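Local structure of transcriptional regulator, LacI family (Burkholderia phymatum, 2RGY) at residues A[119-122]-A[123-127]; A[205-208]-A[209-213]; A[253-256]-A[257-261]. The protein probably regulates transcription by binding DNA in response to a small effector, possibly a sugar, as other members of the LacI family do. All coordinates share one frame; numbering follows the deposited sequence.

All three contacts are C-terminal turns of helices that end at a glycine of positive phi, and each is partly buried. Contacts 1 and 2 lie on helices 112-125 and 198-210, which both touch strand 220-223 of the mixed sheet; their centres are about 22 Å apart. Contact 3 ends helix 244-260 against the parallel sheet, on the opposite side of the chain's centre from both. Contact 1 is held mainly by backbone hydrogen bonds, with small and aliphatic side chains on its buried faces. Contact 2 adds an arginine-glutamine bond, and contact 3 stacks an amide on an indole. The buried residues are Leu205, Ala206 and Phe208 in contact 2, Leu255 and Ile256 in contact 3; those making the polar arrangements are partly or fully exposed.

Contact 1: residues A[119-122]-A[123-127]; sequences AAAT and LIEHG
Ile124 turns back over Ala120 one helical turn earlier, and its side chain runs along the carbonyl that its own backbone amide uses. Ile124 N donates to Ala120 O at 2.8 Å in a nearly straight bond, with an N-H...O angle of 174°. From there the side chain can be traced outward. Its CB lies 3.5 Å from Ala120 O. With chi1 at -72°, CG1 stands beside the backbone N and points back along the helix, again 3.5 Å from Ala120 O. The terminal CD1 continues in the same direction, 3.7 Å from Ala120 O, and ends 4.5 Å from Ala120 CB, a loose methyl-to-methyl approach. The longer branch of the isoleucine therefore lies alongside the preceding turn, while CG2, anti to the backbone N, takes the other direction.

Leu123 repeats the pattern one position earlier: its CG is 3.6 Å from Ala119 O, the acceptor of its backbone amide. Thr122 and His126 lie side by side and point the same way; the hydroxyl OG1 of Thr122 is satisfied by the carbonyl of Leu118, in the turn before.

The helix is closed by a Schellman motif with Gly127 as its C' residue, at a phi of 81°. Gly127 N bonds to Ile124 O at 2.9 Å, and the amide of the following residue reaches back to Leu123 O, so two carbonyls of the last turn receive donors from the departing chain.

This is structural packing in the periplasmic binding protein-like fold. Ala120 and Ile124 form the face of helix 112-125 that meets Leu154 of helix 141-155, with Phe150 also against Ala120, whereas Thr122 and Leu123 pack on Ile222 of strand 220-223.

Contact 2: residues A[205-208]-A[209-213]; sequences LARF and QQLGI
Arg207 is met by two side chains from different directions, Gln210 at the edge of its guanidinium and Leu211 over one face. Arg207 and Gln210 cross at about a right angle, and their guanidinium and amide planes are 90° apart. Even so, the bond from Arg207 NH1 to Gln210 OE1, 3.0 Å long, lies close to both planes: the groups are rotated about the bond and not tilted off it. The same Gln210 OE1 is also hydrogen-bonded by Tyr177 OH, which fixes the amide from a second side chain. The bend at chi2 of Arg207 (47°) turns the guanidinium forward along the helix, toward the following turn, where Leu211 CD1 sits 3.2 Å above its plane, off centre, and 3.4 Å from Arg207 NE.

Phe208 and Ile213 also meet at a slant. Ile213 CG2 stands over one ring face, 4.1 Å from Phe208 CG, and Phe208 CB lies 3.9 Å from Ile213 CB. This approach follows from the Schellman motif at Gly212 (phi 78°), whose reversal lets Ile213 N bond Phe208 O at 2.8 Å; the inner bond, Gly212 N to Gln209 O, is weak.

In the beta-alpha-beta unit of strand 192-195, helix 198-210 and strand 220-223, Leu205 and Phe208 face Val221 of the last strand. Arg207 and Leu211 lie against helix 173-186, while Ala206 packs on Tyr232 of the second subunit.

Contact 3: residues A[253-256]-A[257-261]; sequences RWLI and NQCYG
The carbonyl oxygen of Trp254 is gripped twice by Gln258: the side-chain NE2 donates to Trp254 O at 3.0 Å, and the backbone N reaches the same atom in a weak bond. Both lie in the last turns of helix 244-260, which in this two-lobed periplasmic binding protein-like fold follows strand 238-241 of one sheet yet packs against strands 10-14 and 93-96 of the other.

The side-chain bond positions the amide of Gln258 over the indole. Trp254 O lies close to the amide plane, and amide and ring planes are only 15° apart, so the two flat groups are stacked. NE2 stands 3.6 Å above the indole plane, offset toward the rim and nearest to Trp254 NE1. Further back along the chain, Gln258 CG makes a CH-pi contact 4.2 Å from the centroid of the six-membered ring, almost exactly along its normal. Two torsions explain this layout: Trp254 CG is anti to its backbone N, which carries the indole out beside the next turn, and Gln258 folds at chi2 (-67°) to bring its amide back. Trp254 also has a cation-pi partner in Arg268.

Toward strand 10-14 the packing is largely apolar. Leu255 and Ile256 pack on Ile11 of that strand, and Leu255 CD1 lies 4.2 Å from Cys259 SG. The polar exception is Tyr260, whose hydroxyl is hydrogen-bonded to Asp69, which holds the far end of the ring. Gly261, with a phi of 79°, takes the chain out of the helix, its N still bonded to Asn257 O at 3.2 Å. The backbone bond from Tyr260 N to Ile256 O is short, 2.7 Å, and beside it Ile256 CG2 meets the edge of the tyrosine ring, in its plane, 3.9 Å from Tyr260 CD2.

Contact 1: residues A[119-122]-A[123-127]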
loop_
_atom_site.group_PDB
_atom_site.type_symbol
_atom_site.label_atom_id
_atom_site.label_comp_id
_atom_site.label_asym_id
_atom_site.label_seq_id
_atom_site.Cartn_x
_atom_site.Cartn_y
_atom_site.Cartn_z
ATOM N N ALA A 119 -17.930 10.150 12.508
ATOM C CA ALA A 119 -18.060 10.422 11.088
ATOM C C ALA A 119 -19.366 11.166 10.846
ATOM O O ALA A 119 -19.402 12.168 10.133
ATOM C CB ALA A 119 -18.048 9.123 10.301
ATOM N N ALA A 120 -20.440 10.669 11.445
ATOM C CA ALA A 120 -21.736 11.300 11.290
ATOM C C ALA A 120 -21.731 12.703 11.889
ATOM O O ALA A 120 -22.210 13.644 11.265
ATOM C CB ALA A 120 -22.820 10.450 11.948
ATOM N N ALA A 121 -21.186 12.844 13.093
ATOM C CA ALA A 121 -21.149 14.138 13.769
ATOM C C ALA A 121 -20.362 15.175 12.991
ATOM O O ALA A 121 -20.716 16.353 12.990
ATOM C CB ALA A 121 -20.566 13.986 15.164
ATOM N N THR A 122 -19.284 14.744 12.345
ATOM C CA THR A 122 -18.478 15.666 11.561
ATOM C C THR A 122 -19.369 16.243 10.462
ATOM O O THR A 122 -19.477 17.458 10.309
ATOM C CB THR A 122 -17.265 14.964 10.901
ATOM O OG1 THR A 122 -16.479 14.304 11.899
ATOM C CG2 THR A 122 -16.393 15.984 10.188
ATOM N N LEU A 123 -20.026 15.365 9.714
ATOM C CA LEU A 123 -20.903 15.794 8.633
ATOM C C LEU A 123 -22.075 16.640 9.130
ATOM O O LEU A 123 -22.345 17.719 8.607
ATOM C CB LEU A 123 -21.437 14.579 7.873
ATOM C CG LEU A 123 -20.370 13.781 7.114
ATOM C CD1 LEU A 123 -20.982 12.533 6.484
ATOM C CD2 LEU A 123 -19.736 14.670 6.051
ATOM N N ILE A 124 -22.773 16.151 10.141
ATOM C CA ILE A 124 -23.910 16.885 10.650
ATOM C C ILE A 124 -23.525 18.245 11.212
ATOM O O ILE A 124 -24.229 19.221 10.993
ATOM C CB ILE A 124 -24.666 16.063 11.705
ATOM C CG1 ILE A 124 -25.407 14.916 11.002
ATOM C CG2 ILE A 124 -25.671 16.956 12.445
ATOM C CD1 ILE A 124 -25.813 13.793 11.917
ATOM N N GLU A 125 -22.397 18.318 11.908
ATOM C CA GLU A 125 -21.952 19.579 12.483
ATOM C C GLU A 125 -21.615 20.599 11.401
ATOM O O GLU A 125 -21.583 21.805 11.658
ATOM C CB GLU A 125 -20.747 19.345 13.394
ATOM C CG GLU A 125 -21.120 18.580 14.670
ATOM C CD GLU A 125 -19.936 18.308 15.573
ATOM O OE1 GLU A 125 -18.787 18.579 15.158
ATOM O OE2 GLU A 125 -20.148 17.813 16.705
ATOM N N HIS A 126 -21.368 20.111 10.188
ATOM C CA HIS A 126 -21.051 20.998 9.084
ATOM C C HIS A 126 -22.302 21.351 8.286
ATOM O O HIS A 126 -22.219 21.782 7.138
ATOM C CB HIS A 126 -19.972 20.365 8.197
ATOM C CG HIS A 126 -18.592 20.508 8.759
ATOM N ND1 HIS A 126 -17.788 21.593 8.483
ATOM C CD2 HIS A 126 -17.910 19.749 9.646
ATOM C CE1 HIS A 126 -16.670 21.498 9.179
ATOM N NE2 HIS A 126 -16.718 20.388 9.894
ATOM N N GLY A 127 -23.462 21.161 8.912
ATOM C CA GLY A 127 -24.719 21.499 8.273
ATOM C C GLY A 127 -25.332 20.524 7.284
ATOM O O GLY A 127 -26.379 20.808 6.719
#

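Contact 2: residues A[205-208]-A[209-213]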
loop_
_atom_site.group_PDB
_atom_site.type_symbol
_atom_site.label_atom_id
_atom_site.label_comp_id
_atom_site.label_asym_id
_atom_site.label_seq_id
_atom_site.Cartn_x
_atom_site.Cartn_y
_atom_site.Cartn_z
ATOM N N LEU A 205 -13.542 10.255 -4.661
ATOM C CA LEU A 205 -12.951 11.523 -5.043
ATOM C C LEU A 205 -12.531 11.447 -6.503
ATOM O O LEU A 205 -12.517 12.459 -7.204
ATOM C CB LEU A 205 -11.722 11.828 -4.183
ATOM C CG LEU A 205 -11.978 12.081 -2.691
ATOM C CD1 LEU A 205 -10.663 12.434 -2.000
ATOM C CD2 LEU A 205 -12.976 13.204 -2.531
ATOM N N ALA A 206 -12.187 10.239 -6.949
ATOM C CA ALA A 206 -11.752 10.027 -8.324
ATOM C C ALA A 206 -12.907 10.245 -9.275
ATOM O O ALA A 206 -12.760 10.927 -10.280
ATOM C CB ALA A 206 -11.195 8.624 -8.499
ATOM N N ARG A 207 -14.057 9.660 -8.950
ATOM C CA ARG A 207 -15.253 9.780 -9.775
ATOM C C ARG A 207 -15.752 11.216 -9.797
ATOM O O ARG A 207 -16.007 11.769 -10.857
ATOM C CB ARG A 207 -16.356 8.852 -9.249
ATOM C CG ARG A 207 -17.609 8.822 -10.116
ATOM C CD ARG A 207 -17.239 8.658 -11.584
ATOM N NE ARG A 207 -18.409 8.504 -12.440
ATOM C CZ ARG A 207 -18.380 8.575 -13.769
ATOM N NH1 ARG A 207 -17.240 8.802 -14.404
ATOM N NH2 ARG A 207 -19.498 8.427 -14.466
ATOM N N PHE A 208 -15.884 11.818 -8.620
ATOM C CA PHE A 208 -16.345 13.197 -8.527
ATOM C C PHE A 208 -15.499 14.130 -9.387
ATOM O O PHE A 208 -16.023 15.044 -10.010
ATOM C CB PHE A 208 -16.301 13.676 -7.074
ATOM C CG PHE A 208 -17.314 13.009 -6.183
ATOM C CD1 PHE A 208 -17.240 13.161 -4.798
ATOM C CD2 PHE A 208 -18.343 12.230 -6.724
ATOM C CE1 PHE A 208 -18.170 12.557 -3.954
ATOM C CE2 PHE A 208 -19.292 11.612 -5.886
ATOM C CZ PHE A 208 -19.197 11.779 -4.492
ATOM N N GLN A 209 -14.188 13.903 -9.409
ATOM C CA GLN A 209 -13.293 14.746 -10.193
ATOM C C GLN A 209 -13.551 14.541 -11.688
ATOM O O GLN A 209 -13.518 15.497 -12.467
ATOM C CB GLN A 209 -11.832 14.430 -9.844
ATOM C CG GLN A 209 -10.789 15.453 -10.331
ATOM C CD GLN A 209 -10.456 15.324 -11.811
ATOM O OE1 GLN A 209 -10.565 14.243 -12.389
ATOM N NE2 GLN A 209 -10.025 16.427 -12.423
ATOM N N GLN A 210 -13.831 13.302 -12.078
ATOM C CA GLN A 210 -14.110 12.994 -13.479
ATOM C C GLN A 210 -15.390 13.682 -13.967
ATOM O O GLN A 210 -15.502 14.012 -15.147
ATOM C CB GLN A 210 -14.251 11.477 -13.685
ATOM C CG GLN A 210 -13.003 10.672 -13.335
ATOM C CD GLN A 210 -13.195 9.169 -13.494
ATOM O OE1 GLN A 210 -14.310 8.681 -13.689
ATOM N NE2 GLN A 210 -12.100 8.425 -13.387
ATOM N N LEU A 211 -16.348 13.907 -13.066
ATOM C CA LEU A 211 -17.618 14.525 -13.451
ATOM C C LEU A 211 -17.764 16.007 -13.113
ATOM O O LEU A 211 -18.820 16.598 -13.327
ATOM C CB LEU A 211 -18.777 13.743 -12.827
ATOM C CG LEU A 211 -18.857 12.267 -13.225
ATOM C CD1 LEU A 211 -19.879 11.537 -12.348
ATOM C CD2 LEU A 211 -19.228 12.167 -14.694
ATOM N N GLY A 212 -16.709 16.608 -12.580
ATOM C CA GLY A 212 -16.781 18.018 -12.249
ATOM C C GLY A 212 -17.525 18.312 -10.960
ATOM O O GLY A 212 -17.935 19.453 -10.731
ATOM N N ILE A 213 -17.713 17.292 -10.125
ATOM C CA ILE A 213 -18.388 17.461 -8.845
ATOM C C ILE A 213 -17.303 17.826 -7.838
ATOM O O ILE A 213 -16.478 16.986 -7.471
ATOM C CB ILE A 213 -19.072 16.157 -8.399
ATOM C CG1 ILE A 213 -20.184 15.804 -9.392
ATOM C CG2 ILE A 213 -19.610 16.314 -6.982
ATOM C CD1 ILE A 213 -20.681 14.386 -9.280
#

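Contact 3: residues A[253-256]-A[257-261]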
loop_
_atom_site.group_PDB
_atom_site.type_symbol
_atom_site.label_atom_id
_atom_site.label_comp_id
_atom_site.label_asym_id
_atom_site.label_seq_id
_atom_site.Cartn_x
_atom_site.Cartn_y
_atom_site.Cartn_z
ATOM N N ARG A 253 2.435 -7.749 21.169
ATOM C CA ARG A 253 3.184 -7.848 22.422
ATOM C C ARG A 253 2.523 -8.872 23.346
ATOM O O ARG A 253 3.205 -9.671 23.989
ATOM C CB ARG A 253 3.260 -6.488 23.112
ATOM C CG ARG A 253 4.264 -5.557 22.456
ATOM C CD ARG A 253 4.322 -4.206 23.144
ATOM N NE ARG A 253 5.404 -3.391 22.600
ATOM C CZ ARG A 253 5.647 -2.135 22.951
ATOM N NH1 ARG A 253 4.879 -1.532 23.847
ATOM N NH2 ARG A 253 6.666 -1.486 22.410
ATOM N N TRP A 254 1.195 -8.849 23.398
ATOM C CA TRP A 254 0.439 -9.783 24.220
ATOM C C TRP A 254 0.790 -11.204 23.794
ATOM O O TRP A 254 1.043 -12.069 24.633
ATOM C CB TRP A 254 -1.062 -9.561 24.039
ATOM C CG TRP A 254 -1.910 -10.480 24.864
ATOM C CD1 TRP A 254 -2.195 -10.355 26.194
ATOM C CD2 TRP A 254 -2.569 -11.676 24.421
ATOM N NE1 TRP A 254 -2.994 -11.400 26.607
ATOM C CE2 TRP A 254 -3.236 -12.227 25.537
ATOM C CE3 TRP A 254 -2.662 -12.341 23.187
ATOM C CZ2 TRP A 254 -3.987 -13.416 25.459
ATOM C CZ3 TRP A 254 -3.411 -13.525 23.107
ATOM C CH2 TRP A 254 -4.060 -14.046 24.238
ATOM N N LEU A 255 0.820 -11.427 22.482
ATOM C CA LEU A 255 1.139 -12.738 21.929
ATOM C C LEU A 255 2.580 -13.132 22.248
ATOM O O LEU A 255 2.859 -14.273 22.604
ATOM C CB LEU A 255 0.912 -12.724 20.414
ATOM C CG LEU A 255 1.086 -14.045 19.665
ATOM C CD1 LEU A 255 0.102 -15.069 20.220
ATOM C CD2 LEU A 255 0.868 -13.829 18.170
ATOM N N ILE A 256 3.493 -12.180 22.131
ATOM C CA ILE A 256 4.894 -12.451 22.413
ATOM C C ILE A 256 5.079 -12.843 23.888
ATOM O O ILE A 256 5.878 -13.724 24.200
ATOM C CB ILE A 256 5.776 -11.229 22.008
ATOM C CG1 ILE A 256 5.784 -11.110 20.472
ATOM C CG2 ILE A 256 7.194 -11.389 22.534
ATOM C CD1 ILE A 256 6.594 -9.945 19.920
ATOM N N ASN A 257 4.315 -12.220 24.785
ATOM C CA ASN A 257 4.381 -12.554 26.211
ATOM C C ASN A 257 4.081 -14.048 26.400
ATOM O O ASN A 257 4.830 -14.779 27.050
ATOM C CB ASN A 257 3.345 -11.748 27.008
ATOM C CG ASN A 257 3.780 -10.318 27.282
ATOM O OD1 ASN A 257 3.035 -9.542 27.884
ATOM N ND2 ASN A 257 4.982 -9.963 26.850
ATOM N N GLN A 258 2.970 -14.488 25.821
ATOM C CA GLN A 258 2.532 -15.874 25.927
ATOM C C GLN A 258 3.511 -16.853 25.279
ATOM O O GLN A 258 3.726 -17.953 25.794
ATOM C CB GLN A 258 1.165 -16.048 25.257
ATOM C CG GLN A 258 0.238 -14.845 25.323
ATOM C CD GLN A 258 -0.241 -14.533 26.728
ATOM O OE1 GLN A 258 -0.844 -15.378 27.391
ATOM N NE2 GLN A 258 0.010 -13.304 27.185
ATOM N N CYS A 259 4.097 -16.449 24.154
ATOM C CA CYS A 259 5.017 -17.295 23.397
ATOM C C CYS A 259 6.467 -17.333 23.839
ATOM O O CYS A 259 7.058 -18.413 23.943
ATOM C CB CYS A 259 5.028 -16.891 21.923
ATOM S SG CYS A 259 3.574 -17.293 20.973
ATOM N N TYR A 260 7.042 -16.159 24.088
ATOM C CA TYR A 260 8.448 -16.089 24.435
ATOM C C TYR A 260 8.862 -15.606 25.819
ATOM O O TYR A 260 10.049 -15.380 26.056
ATOM C CB TYR A 260 9.170 -15.269 23.370
ATOM C CG TYR A 260 8.851 -15.714 21.955
ATOM C CD1 TYR A 260 9.152 -17.002 21.527
ATOM C CD2 TYR A 260 8.273 -14.838 21.037
ATOM C CE1 TYR A 260 8.891 -17.410 20.222
ATOM C CE2 TYR A 260 8.009 -15.237 19.728
ATOM C CZ TYR A 260 8.322 -16.525 19.326
ATOM O OH TYR A 260 8.091 -16.929 18.027
ATOM N N GLY A 261 7.910 -15.436 26.726
ATOM C CA GLY A 261 8.274 -15.030 28.069
ATOM C C GLY A 261 8.599 -13.572 28.334
ATOM O O GLY A 261 9.173 -13.254 29.385
#